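Local structure of Tas1 (Pseudomonas aeruginosa, 6OX6) at residues I283-R286 with E287-M290; R410-D413 with P414-E418; I422-K425 with S426-Y429. The protein pyrophosphorylates adenosine nucleotides to make (p)ppApp, acting as a type VI secretion toxin that depletes ADP and ATP in competitor cells. All blocks are in the same frame, centred on the assembly; numbering follows the deposited sequence. Where two conformers were deposited one is given.

All three contacts are local, each joining side chains a few residues apart. Contact 1 opens helix 286-296 and contact 3 lies wholly within helix 419-435; in both, some residues are buried (Ala289 and Met290; Ala423, Ser426 and Tyr429), while most of the charged ones lie at the surface. Contact 2 is a surface turn between helices 402-410 and 419-435, and it faces the immunity protein, which touches neither of the other two. Contacts 2 and 3 meet where Leu412 CD1 packs on Ile422 CD1, 3.7 Å away. Contact 1 stands apart, its centre about 28 Å from that of contact 2. Capping by serine recurs in contacts 1 and 2; in contact 3 Arg427 folds back over the preceding turn.

Contact 1 (I283-R286 with E287-M290); sequences IKSR and ERAM. With ACT (acetate ion), chain D.
Ser285 and Arg288 meet in a local capping contact at the start of helix 286-296, where the chain arrives from strand 277-280. The Ser285 hydroxyl, at the N-cap, accepts a weak, fairly straight bond from the Arg288 backbone, 3.4 Å from OG to N; a short side chain with an acceptor oxygen suits this place, where amides lack carbonyls of a preceding turn. The helix proper starts with Ala289 N on Ser285 O at 2.8 Å and Met290 N on Arg286 O at 2.9 Å. Lys284 CD packs 3.8 Å from Ala289 CA, and the small Ala289 is buried against Phe249 and Leu307. With CG anti to the backbone N (chi1 -171°) and bends further out, the lysine chain brings NZ to a salt bridge with Asp306. NZ also gives a weak bond, 3.0 Å long, to one oxygen of an acetate ion, probably from the crystallisation liquor. The same oxygen lies at the edge of the Arg288 guanidinium, in its plane, bound by NE at 2.8 Å and NH2 at 2.7 Å. On another side, Arg286 CG rests 3.8 Å from SE of Met290, a selenomethionine, while its guanidinium forms a salt bridge with Glu250 and a cation-pi contact with Tyr253. Apart from the incidental acetate, this is a serine N-cap at a loop-to-helix junction.

Contact 2 (R410-D413 with P414-E418); sequences RVLD and PKSPE
Asp413 and Ser416 close a type I beta turn in the loop between helices 402-410 and 419-435. Its backbone bond runs from Ser416 N to Asp413 O at 3.0 Å. Pro414 fits the second position of such a turn because its ring already holds phi near the value needed. Among the side-chain bonds, Asp413 OD2 is placed 2.7 Å from Lys415 N, as in an Asx turn, but the position of OD2 is uncertain, which leaves that bond doubtful. Serine performs a similar service further on: with OG anti to its own backbone N (chi1 161°), Ser416 accepts from Glu418 N and, weakly, from Ala419 N, capping the turn that leads into helix 419-435. Much of the surface of the loop is taken up by the immunity protein Pa14_01140. Pro414 packs on Phe9 of that chain and Lys415 on Trp27 of that chain, while Lys415 NZ donates to His29 O of that chain, so the lysine looks outward to its partner and not back to Asp413. Within the loop, Leu412 provides nonpolar packing; it also touches Ala419 and so ties the loop to helix 419-435, which follows. Leu412 CB lies 3.8 Å from Ser416 CB, and Leu412 CD1 lies 3.9 Å from Glu418 C.

Contact 3 (I422-K425 with S426-Y429); sequences IAEK and SRAY
Ala423 and Arg427, together with Ile422-Ser426, Glu424-Ala428 and Lys425-Tyr429, are joined by the backbone bonds of an alpha helix, N to O at 3.0 Å for Arg427 on Ala423 and 3.1 Å for Tyr429 on Lys425. The main side-chain event is the folding back of Arg427. Its CG is anti to the carbonyl carbon (chi1 -67°) and the chain bends at chi3, which brings one face of the guanidinium over the preceding turn. Glu424 CA lies 3.5 Å above the plane of the Arg427 guanidinium, toward its rim, and Ala423 O is over the same face; Ala423 CB comes within 3.5 Å of Arg427 NH1. The small Ala423 side chain leaves the guanidinium room to lie close to the backbone. In the conformer of Glu424 described here, one of two, its side chain crosses the arginine obliquely. Arg427 NH1 donates to Pro342 O. Ser426 OG, anti to the backbone N, hydrogen-bonds to Leu343 O, which satisfies a polar group in a buried position. The buried Tyr429 places its OH in hydrogen bonds with Pro398 O, Ala372 O and Gln401 N. Helix 419-435 thus lies against helix 402-410, Ala423 on Trp409 and Ser426 on Tyr405, while Tyr429 links it to the end of helix 367-373 and to the loop before helix 402-410.

Contact 1 (I283-R286 with E287-M290)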
ATOM      1  N   ILE A 283     -10.797  11.057  -8.420  1.00 49.85           N
ATOM      2  CA  ILE A 283     -11.349  10.409  -7.238  1.00 60.42           C
ATOM      3  C   ILE A 283     -11.622   8.943  -7.547  1.00 52.03           C
ATOM      4  O   ILE A 283     -11.996   8.592  -8.671  1.00 49.83           O
ATOM      5  CB  ILE A 283     -12.617  11.175  -6.809  1.00 64.29           C
ATOM      6  CG1 ILE A 283     -12.272  12.245  -5.781  1.00 67.96           C
ATOM      7  CG2 ILE A 283     -13.705  10.267  -6.279  1.00 64.96           C
ATOM      8  CD1 ILE A 283     -11.429  13.368  -6.333  1.00 70.04           C
ATOM      9  N   LYS A 284     -11.400   8.068  -6.565  1.00 48.41           N
ATOM     10  CA  LYS A 284     -11.668   6.649  -6.780  1.00 52.32           C
ATOM     11  C   LYS A 284     -13.097   6.464  -7.275  1.00 58.34           C
ATOM     12  O   LYS A 284     -14.022   7.108  -6.782  1.00 47.55           O
ATOM     13  CB  LYS A 284     -11.457   5.856  -5.488  1.00 50.02           C
ATOM     14  CG  LYS A 284     -11.496   4.346  -5.680  1.00 51.08           C
ATOM     15  CD  LYS A 284     -10.988   3.594  -4.453  1.00 52.05           C
ATOM     16  CE  LYS A 284      -9.757   2.759  -4.813  1.00 58.51           C
ATOM     17  NZ  LYS A 284      -8.647   3.583  -5.399  1.00 63.00           N
ATOM     18  N   SER A 285     -13.279   5.588  -8.264  1.00 47.47           N
ATOM     19  CA  SER A 285     -14.619   5.381  -8.802  1.00 52.66           C
ATOM     20  C   SER A 285     -15.532   4.799  -7.738  1.00 51.27           C
ATOM     21  O   SER A 285     -15.091   4.075  -6.835  1.00 46.71           O
ATOM     22  CB  SER A 285     -14.594   4.448 -10.018  1.00 56.35           C
ATOM     23  OG  SER A 285     -14.815   3.087  -9.639  1.00 55.37           O
ATOM     24  N   ARG A 286     -16.827   5.099  -7.885  1.00 50.57           N
ATOM     25  CA  ARG A 286     -17.830   4.754  -6.884  1.00 50.38           C
ATOM     26  C   ARG A 286     -17.848   3.256  -6.583  1.00 49.17           C
ATOM     27  O   ARG A 286     -17.717   2.847  -5.424  1.00 47.54           O
ATOM     28  CB  ARG A 286     -19.214   5.227  -7.350  1.00 53.07           C
ATOM     29  CG  ARG A 286     -20.367   4.895  -6.378  1.00 56.78           C
ATOM     30  CD  ARG A 286     -21.682   5.673  -6.712  1.00 64.48           C
ATOM     31  NE  ARG A 286     -21.929   6.715  -5.721  1.00 64.93           N
ATOM     32  CZ  ARG A 286     -21.720   8.009  -5.942  1.00 64.11           C
ATOM     33  NH1 ARG A 286     -21.279   8.404  -7.134  1.00 67.34           N
ATOM     34  NH2 ARG A 286     -21.946   8.904  -4.987  1.00 60.61           N
ATOM     35  N   GLU A 287     -18.034   2.422  -7.617  1.00 50.19           N
ATOM     36  CA  GLU A 287     -18.156   0.981  -7.395  1.00 53.37           C
ATOM     37  C   GLU A 287     -16.910   0.419  -6.738  1.00 51.01           C
ATOM     38  O   GLU A 287     -16.994  -0.442  -5.852  1.00 53.06           O
ATOM     39  CB  GLU A 287     -18.413   0.242  -8.712  1.00 55.46           C
ATOM     40  CG  GLU A 287     -18.736  -1.260  -8.562  1.00 61.47           C
ATOM     41  CD  GLU A 287     -20.109  -1.542  -7.921  1.00 72.55           C
ATOM     42  OE1 GLU A 287     -20.235  -2.583  -7.226  1.00 76.38           O
ATOM     43  OE2 GLU A 287     -21.059  -0.740  -8.124  1.00 75.61           O
ATOM     44  N   ARG A 288     -15.742   0.867  -7.181  1.00 46.34           N
ATOM     45  CA  ARG A 288     -14.515   0.313  -6.631  1.00 45.28           C
ATOM     46  C   ARG A 288     -14.319   0.786  -5.200  1.00 46.45           C
ATOM     47  O   ARG A 288     -13.915   0.004  -4.331  1.00 43.77           O
ATOM     48  CB  ARG A 288     -13.336   0.699  -7.518  1.00 44.46           C
ATOM     49  CG  ARG A 288     -13.318  -0.084  -8.844  1.00 47.94           C
ATOM     50  CD  ARG A 288     -12.227   0.416  -9.771  1.00 54.88           C
ATOM     51  NE  ARG A 288     -10.925   0.375  -9.114  1.00 63.16           N
ATOM     52  CZ  ARG A 288     -10.040  -0.609  -9.230  1.00 66.06           C
ATOM     53  NH1 ARG A 288     -10.294  -1.656 -10.000  1.00 67.46           N
ATOM     54  NH2 ARG A 288      -8.894  -0.534  -8.570  1.00 65.69           N
ATOM     55  N   ALA A 289     -14.634   2.057  -4.941  1.00 43.26           N
ATOM     56  CA  ALA A 289     -14.565   2.589  -3.590  1.00 45.61           C
ATOM     57  C   ALA A 289     -15.449   1.775  -2.659  1.00 47.14           C
ATOM     58  O   ALA A 289     -15.019   1.373  -1.577  1.00 44.95           O
ATOM     59  CB  ALA A 289     -14.983   4.058  -3.588  1.00 48.27           C
HETATM   60  N   MSE A 290     -16.675   1.487  -3.089  1.00 43.54           N
HETATM   61  CA  MSE A 290     -17.575   0.694  -2.275  1.00 47.92           C
HETATM   62  C   MSE A 290     -17.120  -0.726  -2.059  1.00 46.57           C
HETATM   63  O   MSE A 290     -17.222  -1.236  -0.940  1.00 46.02           O
HETATM   64  CB  MSE A 290     -19.005   0.683  -2.859  1.00 45.95           C
HETATM   65  CG  MSE A 290     -19.737   2.004  -2.698  1.00 48.61           C
HETATM   66 SE   MSE A 290     -21.239   2.210  -3.892  0.45 52.42          SE
HETATM   67  CE  MSE A 290     -22.153   0.548  -3.503  1.00 50.60           C
TER
HETATM   68  C   ACT D 502      -8.672   3.033  -8.684  1.00 53.88           C
HETATM   69  O   ACT D 502      -9.072   2.078  -7.954  1.00 54.78           O
HETATM   70  OXT ACT D 502      -7.513   3.501  -8.775  1.00 53.70           O
HETATM   71  CH3 ACT D 502      -9.780   3.716  -9.592  1.00 52.83           C

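Contact 2 (R410-D413 with P414-E418)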
ATOM      1  N   ARG A 410       0.126 -12.278  -4.435  1.00 19.29           N
ATOM      2  CA  ARG A 410      -1.020 -11.866  -3.646  1.00 19.84           C
ATOM      3  C   ARG A 410      -2.113 -12.919  -3.639  1.00 21.55           C
ATOM      4  O   ARG A 410      -2.780 -13.116  -2.612  1.00 21.88           O
ATOM      5  CB  ARG A 410      -1.559 -10.555  -4.195  1.00 20.73           C
ATOM      6  CG  ARG A 410      -2.935 -10.184  -3.693  1.00 30.28           C
ATOM      7  CD  ARG A 410      -3.373  -8.839  -4.232  1.00 28.47           C
ATOM      8  NE  ARG A 410      -4.796  -8.629  -3.991  1.00 37.70           N
ATOM      9  CZ  ARG A 410      -5.431  -7.462  -4.165  1.00 43.01           C
ATOM     10  NH1 ARG A 410      -4.754  -6.381  -4.571  1.00 43.71           N
ATOM     11  NH2 ARG A 410      -6.739  -7.372  -3.933  1.00 39.14           N
ATOM     12  N   VAL A 411      -2.360 -13.577  -4.783  1.00 22.09           N
ATOM     13  CA  VAL A 411      -3.451 -14.554  -4.808  1.00 23.81           C
ATOM     14  C   VAL A 411      -3.117 -15.856  -4.084  1.00 25.31           C
ATOM     15  O   VAL A 411      -3.980 -16.725  -3.966  1.00 29.82           O
ATOM     16  CB  VAL A 411      -3.887 -14.876  -6.252  1.00 30.90           C
ATOM     17  CG1 VAL A 411      -4.377 -13.608  -6.948  1.00 33.25           C
ATOM     18  CG2 VAL A 411      -2.741 -15.490  -7.028  1.00 34.42           C
ATOM     19  N   LEU A 412      -1.893 -16.039  -3.605  1.00 21.49           N
ATOM     20  CA  LEU A 412      -1.534 -17.315  -2.982  1.00 21.95           C
ATOM     21  C   LEU A 412      -2.106 -17.410  -1.576  1.00 28.03           C
ATOM     22  O   LEU A 412      -2.174 -16.413  -0.846  1.00 28.27           O
ATOM     23  CB  LEU A 412      -0.006 -17.470  -2.939  1.00 20.76           C
ATOM     24  CG  LEU A 412       0.642 -17.493  -4.340  1.00 24.90           C
ATOM     25  CD1 LEU A 412       2.176 -17.455  -4.242  1.00 22.44           C
ATOM     26  CD2 LEU A 412       0.165 -18.714  -5.172  1.00 25.12           C
ATOM     27  N   ASP A 413      -2.523 -18.615  -1.203  1.00 29.44           N
ATOM     28  CA  ASP A 413      -2.932 -18.908   0.165  1.00 30.56           C
ATOM     29  C   ASP A 413      -1.741 -18.674   1.100  1.00 26.68           C
ATOM     30  O   ASP A 413      -0.588 -18.780   0.667  1.00 20.63           O
ATOM     31  CB  ASP A 413      -3.433 -20.361   0.226  1.00 45.28           C
ATOM     32  CG  ASP A 413      -3.638 -20.876   1.638  1.00 58.32           C
ATOM     33  OD1 ASP A 413      -4.804 -20.968   2.084  1.00 65.18           O
ATOM     34  OD2 ASP A 413      -2.637 -21.190   2.313  1.00 59.85           O
ATOM     35  N   PRO A 414      -1.980 -18.335   2.376  1.00 26.80           N
ATOM     36  CA  PRO A 414      -0.853 -17.964   3.249  1.00 25.56           C
ATOM     37  C   PRO A 414       0.126 -19.117   3.508  1.00 28.10           C
ATOM     38  O   PRO A 414       1.293 -18.858   3.828  1.00 24.51           O
ATOM     39  CB  PRO A 414      -1.534 -17.498   4.544  1.00 27.54           C
ATOM     40  CG  PRO A 414      -2.937 -17.088   4.119  1.00 28.72           C
ATOM     41  CD  PRO A 414      -3.292 -18.043   3.010  1.00 28.11           C
ATOM     42  N   LYS A 415      -0.293 -20.369   3.339  1.00 28.04           N
ATOM     43  CA  LYS A 415       0.618 -21.494   3.475  1.00 30.54           C
ATOM     44  C   LYS A 415       1.045 -22.061   2.125  1.00 28.50           C
ATOM     45  O   LYS A 415       1.490 -23.213   2.060  1.00 28.72           O
ATOM     46  CB  LYS A 415       0.005 -22.590   4.370  1.00 36.62           C
ATOM     47  CG  LYS A 415      -1.303 -23.150   3.903  1.00 42.65           C
ATOM     48  CD  LYS A 415      -1.958 -24.179   4.860  1.00 49.86           C
ATOM     49  CE  LYS A 415      -2.102 -23.691   6.291  1.00 52.11           C
ATOM     50  NZ  LYS A 415      -2.931 -24.648   7.121  1.00 55.33           N
ATOM     51  N   SER A 416       0.972 -21.268   1.048  1.00 27.53           N
ATOM     52  CA  SER A 416       1.275 -21.817  -0.276  1.00 30.34           C
ATOM     53  C   SER A 416       2.735 -22.271  -0.395  1.00 27.07           C
ATOM     54  O   SER A 416       3.655 -21.554   0.020  1.00 28.91           O
ATOM     55  CB  SER A 416       0.980 -20.795  -1.373  1.00 33.50           C
ATOM     56  OG  SER A 416       1.691 -21.177  -2.556  1.00 36.31           O
ATOM     57  N   PRO A 417       2.984 -23.436  -1.000  1.00 31.33           N
ATOM     58  CA  PRO A 417       4.368 -23.820  -1.349  1.00 31.32           C
ATOM     59  C   PRO A 417       5.030 -22.931  -2.401  1.00 34.44           C
ATOM     60  O   PRO A 417       6.261 -23.003  -2.571  1.00 34.24           O
ATOM     61  CB  PRO A 417       4.215 -25.254  -1.880  1.00 30.80           C
ATOM     62  CG  PRO A 417       2.909 -25.740  -1.319  1.00 32.91           C
ATOM     63  CD  PRO A 417       2.019 -24.525  -1.258  1.00 28.66           C
ATOM     64  N   GLU A 418       4.216 -22.184  -3.148  1.00 30.44           N
ATOM     65  CA  GLU A 418       4.702 -21.315  -4.222  1.00 29.58           C
ATOM     66  C   GLU A 418       5.170 -19.911  -3.818  1.00 29.50           C
ATOM     67  O   GLU A 418       6.016 -19.332  -4.500  1.00 30.16           O
ATOM     68  CB  GLU A 418       3.690 -21.294  -5.374  1.00 36.97           C
ATOM     69  CG  GLU A 418       3.255 -22.672  -5.844  1.00 53.17           C
ATOM     70  CD  GLU A 418       2.216 -22.611  -6.946  1.00 69.31           C
ATOM     71  OE1 GLU A 418       1.011 -22.715  -6.635  1.00 74.49           O
ATOM     72  OE2 GLU A 418       2.604 -22.459  -8.123  1.00 76.77           O
TER

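Contact 3 (I422-K425 with S426-Y429)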
ATOM      1  N   ILE A 422       8.325 -17.018  -5.623  1.00 27.31           N
ATOM      2  CA  ILE A 422       7.909 -15.796  -6.313  1.00 22.93           C
ATOM      3  C   ILE A 422       8.497 -14.576  -5.625  1.00 22.17           C
ATOM      4  O   ILE A 422       9.009 -13.653  -6.275  1.00 21.30           O
ATOM      5  CB  ILE A 422       6.373 -15.737  -6.386  1.00 25.75           C
ATOM      6  CG1 ILE A 422       5.857 -16.982  -7.118  1.00 29.68           C
ATOM      7  CG2 ILE A 422       5.904 -14.472  -7.111  1.00 24.97           C
ATOM      8  CD1 ILE A 422       4.342 -17.054  -7.187  1.00 32.24           C
ATOM      9  N   ALA A 423       8.460 -14.562  -4.301  1.00 20.01           N
ATOM     10  CA  ALA A 423       9.022 -13.440  -3.575  1.00 18.85           C
ATOM     11  C   ALA A 423      10.515 -13.292  -3.855  1.00 20.82           C
ATOM     12  O   ALA A 423      11.019 -12.173  -3.998  1.00 18.77           O
ATOM     13  CB  ALA A 423       8.755 -13.630  -2.083  1.00 23.35           C
ATOM     14  N   GLU A 424      11.231 -14.414  -3.983  1.00 22.30           N
ATOM     15  CA  GLU A 424      12.656 -14.342  -4.274  0.50 26.31           C
ATOM     16  C   GLU A 424      12.913 -13.730  -5.648  1.00 24.82           C
ATOM     17  O   GLU A 424      13.821 -12.912  -5.797  1.00 23.66           O
ATOM     18  CB  GLU A 424      13.301 -15.727  -4.171  0.50 29.87           C
ATOM     19  CG  GLU A 424      14.820 -15.698  -4.153  0.50 36.38           C
ATOM     20  CD  GLU A 424      15.411 -16.971  -3.558  0.50 43.85           C
ATOM     21  OE1 GLU A 424      16.578 -17.313  -3.876  0.50 47.93           O
ATOM     22  OE2 GLU A 424      14.686 -17.637  -2.780  0.50 44.79           O
ATOM     23  N   LYS A 425      12.078 -14.078  -6.622  1.00 23.62           N
ATOM     24  CA  LYS A 425      12.211 -13.549  -7.972  1.00 28.49           C
ATOM     25  C   LYS A 425      11.954 -12.047  -8.004  1.00 22.48           C
ATOM     26  O   LYS A 425      12.564 -11.319  -8.787  1.00 24.92           O
ATOM     27  CB  LYS A 425      11.246 -14.264  -8.922  1.00 34.64           C
ATOM     28  CG  LYS A 425      11.297 -15.781  -8.838  1.00 46.41           C
ATOM     29  CD  LYS A 425      12.219 -16.357  -9.900  1.00 54.99           C
ATOM     30  CE  LYS A 425      12.147 -17.876  -9.928  1.00 62.41           C
ATOM     31  NZ  LYS A 425      10.899 -18.358 -10.581  1.00 66.26           N
ATOM     32  N   SER A 426      11.049 -11.589  -7.145  1.00 19.49           N
ATOM     33  CA  SER A 426      10.697 -10.169  -7.080  1.00 16.23           C
ATOM     34  C   SER A 426      11.811  -9.362  -6.438  1.00 17.09           C
ATOM     35  O   SER A 426      12.211  -8.311  -6.967  1.00 19.67           O
ATOM     36  CB  SER A 426       9.384 -10.006  -6.319  1.00 15.90           C
ATOM     37  OG  SER A 426       8.991  -8.635  -6.274  1.00 16.09           O
ATOM     38  N   ARG A 427      12.401  -9.887  -5.355  1.00 18.39           N
ATOM     39  CA  ARG A 427      13.496  -9.194  -4.688  1.00 22.78           C
ATOM     40  C   ARG A 427      14.707  -9.117  -5.598  1.00 24.83           C
ATOM     41  O   ARG A 427      15.360  -8.069  -5.687  1.00 22.69           O
ATOM     42  CB  ARG A 427      13.883  -9.910  -3.391  1.00 22.92           C
ATOM     43  CG  ARG A 427      12.818  -9.861  -2.310  1.00 26.83           C
ATOM     44  CD  ARG A 427      13.391 -10.305  -0.947  1.00 31.04           C
ATOM     45  NE  ARG A 427      13.878 -11.679  -0.987  1.00 34.49           N
ATOM     46  CZ  ARG A 427      13.094 -12.752  -0.842  1.00 32.18           C
ATOM     47  NH1 ARG A 427      11.785 -12.607  -0.626  1.00 22.52           N
ATOM     48  NH2 ARG A 427      13.624 -13.969  -0.882  1.00 30.56           N
ATOM     49  N   ALA A 428      15.016 -10.219  -6.284  1.00 22.44           N
ATOM     50  CA  ALA A 428      16.148 -10.198  -7.205  1.00 28.00           C
ATOM     51  C   ALA A 428      15.916  -9.182  -8.322  1.00 25.87           C
ATOM     52  O   ALA A 428      16.848  -8.496  -8.760  1.00 25.78           O
ATOM     53  CB  ALA A 428      16.380 -11.598  -7.767  1.00 30.03           C
ATOM     54  N   TYR A 429      14.664  -9.042  -8.769  1.00 23.22           N
ATOM     55  CA  TYR A 429      14.372  -8.099  -9.844  1.00 21.45           C
ATOM     56  C   TYR A 429      14.593  -6.673  -9.375  1.00 21.94           C
ATOM     57  O   TYR A 429      15.346  -5.910  -9.995  1.00 25.49           O
ATOM     58  CB  TYR A 429      12.930  -8.300 -10.330  1.00 22.92           C
ATOM     59  CG  TYR A 429      12.451  -7.289 -11.357  1.00 23.43           C
ATOM     60  CD1 TYR A 429      12.864  -7.356 -12.699  1.00 20.05           C
ATOM     61  CD2 TYR A 429      11.537  -6.302 -10.997  1.00 21.67           C
ATOM     62  CE1 TYR A 429      12.389  -6.428 -13.639  1.00 21.07           C
ATOM     63  CE2 TYR A 429      11.077  -5.377 -11.917  1.00 19.79           C
ATOM     64  CZ  TYR A 429      11.506  -5.437 -13.219  1.00 22.21           C
ATOM     65  OH  TYR A 429      10.997  -4.497 -14.093  1.00 23.55           O
TER